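Local structure of 5-carboxymethyl-2-hydroxymuconate semialdehyde dehydrogenase (2D4E) at residues C[319-322]-C[323-327]; C[96-99]-C[100-103]. The protein probably catalyses the NAD-dependent oxidation of 5-carboxymethyl-2-hydroxymuconate semialdehyde to the corresponding acid, as a member of the aldehyde dehydrogenase family. All blocks are in the same frame, centred on the assembly; numbering follows the deposited sequence.

Contact 1: residues C[319-322]-C[323-327]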
loop_
_atom_site.group_PDB
_atom_site.type_symbol
_atom_site.label_atom_id
_atom_site.label_comp_id
_atom_site.label_asym_id
_atom_site.label_seq_id
_atom_site.Cartn_x
_atom_site.Cartn_y
_atom_site.Cartn_z
ATOM N N GLU C 319 -7.366 -20.066 -41.914
ATOM C CA GLU C 319 -8.302 -20.981 -42.560
ATOM C C GLU C 319 -8.730 -22.149 -41.677
ATOM O O GLU C 319 -9.924 -22.413 -41.512
ATOM C CB GLU C 319 -7.697 -21.519 -43.860
ATOM C CG GLU C 319 -8.512 -21.164 -45.084
ATOM C CD GLU C 319 -8.776 -19.670 -45.187
ATOM O OE1 GLU C 319 -7.827 -18.911 -45.478
ATOM O OE2 GLU C 319 -9.931 -19.249 -44.964
ATOM N N ASP C 320 -7.757 -22.848 -41.108
ATOM C CA ASP C 320 -8.065 -23.996 -40.272
ATOM C C ASP C 320 -8.759 -23.641 -38.958
ATOM O O ASP C 320 -9.781 -24.230 -38.617
ATOM C CB ASP C 320 -6.792 -24.783 -39.959
ATOM C CG ASP C 320 -7.085 -26.088 -39.243
ATOM O OD1 ASP C 320 -7.470 -27.066 -39.922
ATOM O OD2 ASP C 320 -6.952 -26.134 -38.000
ATOM N N PHE C 321 -8.198 -22.686 -38.220
ATOM C CA PHE C 321 -8.764 -22.303 -36.930
ATOM C C PHE C 321 -10.158 -21.709 -37.065
ATOM O O PHE C 321 -11.086 -22.126 -36.371
ATOM C CB PHE C 321 -7.854 -21.298 -36.212
ATOM C CG PHE C 321 -8.268 -21.022 -34.790
ATOM C CD1 PHE C 321 -7.980 -21.937 -33.778
ATOM C CD2 PHE C 321 -8.979 -19.865 -34.471
ATOM C CE1 PHE C 321 -8.400 -21.705 -32.464
ATOM C CE2 PHE C 321 -9.405 -19.622 -33.164
ATOM C CZ PHE C 321 -9.116 -20.544 -32.155
ATOM N N VAL C 322 -10.302 -20.733 -37.954
ATOM C CA VAL C 322 -11.597 -20.100 -38.157
ATOM C C VAL C 322 -12.605 -21.131 -38.642
ATOM O O VAL C 322 -13.781 -21.080 -38.279
ATOM C CB VAL C 322 -11.494 -18.944 -39.162
ATOM C CG1 VAL C 322 -12.888 -18.384 -39.473
ATOM C CG2 VAL C 322 -10.605 -17.853 -38.579
ATOM N N GLY C 323 -12.135 -22.073 -39.456
ATOM C CA GLY C 323 -13.009 -23.121 -39.944
ATOM C C GLY C 323 -13.532 -23.904 -38.755
ATOM O O GLY C 323 -14.705 -24.291 -38.719
ATOM N N LYS C 324 -12.668 -24.138 -37.770
ATOM C CA LYS C 324 -13.084 -24.871 -36.580
ATOM C C LYS C 324 -14.039 -24.059 -35.709
ATOM O O LYS C 324 -14.902 -24.623 -35.040
ATOM C CB LYS C 324 -11.861 -25.317 -35.779
ATOM C CG LYS C 324 -11.199 -26.540 -36.394
ATOM C CD LYS C 324 -9.831 -26.819 -35.826
ATOM C CE LYS C 324 -9.188 -27.966 -36.583
ATOM N NZ LYS C 324 -7.744 -28.076 -36.271
ATOM N N VAL C 325 -13.893 -22.739 -35.726
ATOM C CA VAL C 325 -14.778 -21.887 -34.945
ATOM C C VAL C 325 -16.175 -21.986 -35.555
ATOM O O VAL C 325 -17.176 -22.100 -34.841
ATOM C CB VAL C 325 -14.313 -20.408 -34.969
ATOM C CG1 VAL C 325 -15.390 -19.511 -34.375
ATOM C CG2 VAL C 325 -13.012 -20.255 -34.176
ATOM N N VAL C 326 -16.228 -21.954 -36.883
ATOM C CA VAL C 326 -17.490 -22.037 -37.612
ATOM C C VAL C 326 -18.267 -23.323 -37.318
ATOM O O VAL C 326 -19.472 -23.278 -37.074
ATOM C CB VAL C 326 -17.253 -21.930 -39.138
ATOM C CG1 VAL C 326 -18.563 -22.142 -39.898
ATOM C CG2 VAL C 326 -16.661 -20.569 -39.471
ATOM N N GLU C 327 -17.590 -24.467 -37.343
ATOM C CA GLU C 327 -18.267 -25.731 -37.072
ATOM C C GLU C 327 -18.769 -25.803 -35.635
ATOM O O GLU C 327 -19.829 -26.365 -35.373
ATOM C CB GLU C 327 -17.348 -26.921 -37.376
ATOM C CG GLU C 327 -17.061 -27.097 -38.867
ATOM C CD GLU C 327 -18.321 -26.992 -39.725
ATOM O OE1 GLU C 327 -19.280 -27.760 -39.477
ATOM O OE2 GLU C 327 -18.356 -26.141 -40.649
#

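Contact 2: residues C[96-99]-C[100-103]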
loop_
_atom_site.group_PDB
_atom_site.type_symbol
_atom_site.label_atom_id
_atom_site.label_comp_id
_atom_site.label_asym_id
_atom_site.label_seq_id
_atom_site.Cartn_x
_atom_site.Cartn_y
_atom_site.Cartn_z
ATOM N N ALA C 96 -26.647 -11.346 1.749
ATOM C CA ALA C 96 -26.051 -12.449 1.001
ATOM C C ALA C 96 -26.753 -13.747 1.386
ATOM O O ALA C 96 -27.029 -14.601 0.538
ATOM C CB ALA C 96 -24.568 -12.550 1.309
ATOM N N GLU C 97 -27.036 -13.886 2.678
ATOM C CA GLU C 97 -27.711 -15.071 3.184
ATOM C C GLU C 97 -29.113 -15.190 2.587
ATOM O O GLU C 97 -29.520 -16.267 2.151
ATOM C CB GLU C 97 -27.785 -15.007 4.714
ATOM C CG GLU C 97 -28.512 -16.170 5.366
ATOM C CD GLU C 97 -28.411 -16.146 6.887
ATOM O OE1 GLU C 97 -28.788 -15.126 7.509
ATOM O OE2 GLU C 97 -27.958 -17.161 7.461
ATOM N N LEU C 98 -29.844 -14.078 2.558
ATOM C CA LEU C 98 -31.201 -14.069 2.019
ATOM C C LEU C 98 -31.263 -14.246 0.504
ATOM O O LEU C 98 -32.232 -14.802 -0.015
ATOM C CB LEU C 98 -31.928 -12.791 2.444
ATOM C CG LEU C 98 -32.231 -12.747 3.949
ATOM C CD1 LEU C 98 -32.901 -11.431 4.313
ATOM C CD2 LEU C 98 -33.127 -13.931 4.323
ATOM N N ILE C 99 -30.245 -13.767 -0.207
ATOM C CA ILE C 99 -30.201 -13.940 -1.655
ATOM C C ILE C 99 -30.087 -15.451 -1.907
ATOM O O ILE C 99 -30.749 -16.007 -2.791
ATOM C CB ILE C 99 -28.977 -13.211 -2.275
ATOM C CG1 ILE C 99 -29.235 -11.701 -2.307
ATOM C CG2 ILE C 99 -28.702 -13.730 -3.687
ATOM C CD1 ILE C 99 -28.053 -10.878 -2.801
ATOM N N GLU C 100 -29.258 -16.112 -1.108
ATOM C CA GLU C 100 -29.076 -17.550 -1.236
ATOM C C GLU C 100 -30.374 -18.306 -0.936
ATOM O O GLU C 100 -30.690 -19.299 -1.600
ATOM C CB GLU C 100 -27.956 -18.023 -0.300
ATOM C CG GLU C 100 -26.572 -17.541 -0.733
ATOM C CD GLU C 100 -25.484 -17.774 0.313
ATOM O OE1 GLU C 100 -24.327 -17.378 0.055
ATOM O OE2 GLU C 100 -25.777 -18.345 1.385
ATOM N N LYS C 101 -31.131 -17.823 0.048
ATOM C CA LYS C 101 -32.380 -18.469 0.431
ATOM C C LYS C 101 -33.448 -18.330 -0.647
ATOM O O LYS C 101 -34.302 -19.203 -0.803
ATOM C CB LYS C 101 -32.914 -17.887 1.745
ATOM C CG LYS C 101 -33.895 -18.818 2.448
ATOM C CD LYS C 101 -34.599 -18.165 3.631
ATOM C CE LYS C 101 -35.696 -17.218 3.166
ATOM N NZ LYS C 101 -36.540 -16.731 4.294
ATOM N N HIS C 102 -33.403 -17.223 -1.383
ATOM C CA HIS C 102 -34.368 -16.979 -2.448
ATOM C C HIS C 102 -33.731 -17.210 -3.818
ATOM O O HIS C 102 -34.269 -16.776 -4.831
ATOM C CB HIS C 102 -34.881 -15.539 -2.365
ATOM C CG HIS C 102 -35.610 -15.226 -1.094
ATOM N ND1 HIS C 102 -36.925 -15.581 -0.883
ATOM C CD2 HIS C 102 -35.202 -14.604 0.037
ATOM C CE1 HIS C 102 -37.295 -15.190 0.324
ATOM N NE2 HIS C 102 -36.269 -14.595 0.903
ATOM N N ALA C 103 -32.597 -17.904 -3.843
ATOM C CA ALA C 103 -31.863 -18.159 -5.085
ATOM C C ALA C 103 -32.697 -18.710 -6.241
ATOM O O ALA C 103 -32.617 -18.203 -7.358
ATOM C CB ALA C 103 -30.685 -19.087 -4.814
#

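Contact 1: residues C[319-322]-C[323-327]
Asp320 and Lys324, one helical turn apart on helix 315-331, form an i to i+4 salt bridge along the exposed side of the helix. Lys324 NZ lies 2.7 Å from Asp320 OD2 and approaches on the syn lone pair, the side of the other carboxylate oxygen. The carboxylate is carried there with CG anti to the backbone N (chi1 -172°), while the extended lysine runs back toward it, its CE 3.2 Å from the same OD2.

Apolar contacts mark the other side. Phe321 meets Val325 obliquely, ring atom CE2 lying 3.8 Å from Val325 CG2, and both side chains pack on Leu290 of helix 286-298. Val322 and Val326 approach each other more loosely and both rest on Leu371 of strand 369-372, so this side of the helix covers the edge of the mixed sheet as well as its inner strands 310-314 and 414-420.

Backbone hydrogen bonds form the third group. Val326 N reaches Val322 O at 2.9 Å with an N-H...O angle of 161°. The same i to i+4 pattern joins Val325 N to Phe321 O, Lys324 N to Asp320 O and Gly323 N to Glu319 O.

The chemistry is that of an amphipathic helix: an ion pair spans one turn on the solvent side, while valine and phenylalanine side chains hold the buried side against the sheet and helix 286-298.

Contact 2: residues C[96-99]-C[100-103]
His102 turns an edge of its imidazole to the carbonyl of Leu98 at the C-terminal end of helix 85-101, where the chain leaves helical geometry and His102 becomes the N-cap residue of helix 103-114. The ring carbon CD2 lies 3.0 Å from Leu98 O, which sits close to the ring plane. This placement follows from a first torsion that sets CG beside the backbone N (chi1 -62°), bringing the ring's CD2 edge up to the carbonyl of Leu98. The same oxygen accepts the backbone N-H of His102 at 3.0 Å from N to Leu98 O, so ring and amide gather round one acceptor; a weak second bond runs from His102 N to Ile99 O at 3.2 Å.

Both ring nitrogens are engaged beyond the turn, NE2 with Glu214 of helix 203-214 and ND1 with Glu105 in the first turn of the next helix. Replacing His102 by an alanine removes both ring nitrogens, which would probably leave Glu105 and one oxygen of Glu214 without their mate, Lys101 still holding the other, and open a gap beside Ile211.

Lys101 stands next to Leu98, its CE 4.3 Å from Leu98 CD2, and a bend at chi3 (77°) helps lead the ammonium to a salt bridge with Glu214. The buried Leu98 packs on Ile211 of that same helix, whereas Ile99 is directed to Val125 and Phe132 of helix 118-136.

On the exposed side, Glu100 stretches back along the helix with its carboxylate 6.6 Å from that of Glu97 (OE2 to OE2), a like-charged pair; Glu97 has Arg94 as its salt-bridge partner. The aliphatic part of Glu100 lies over the preceding turn, its CG 3.2 Å from Ala96 O.

How the contacts relate
Both contacts lie along amphipathic helices, partly buried, and neither is touched by another subunit. Contact 1 lies in mid-helix toward the periphery, about 30 Å from the centre of the chain, and its buried side faces a beta-sheet as well as a helix. Contact 2, about 20 Å from that centre, closes a helix and packs between other helices. The centres of contact 1 and contact 2 are about 42 Å apart, and they share no structural element. Chemistry follows setting: the charged pair of contact 1 is formed within one helix, whereas contact 2 spends its lysine and histidine on residues of other helices, Glu214 of 203-214 and, for the histidine, also Glu105 of 103-114.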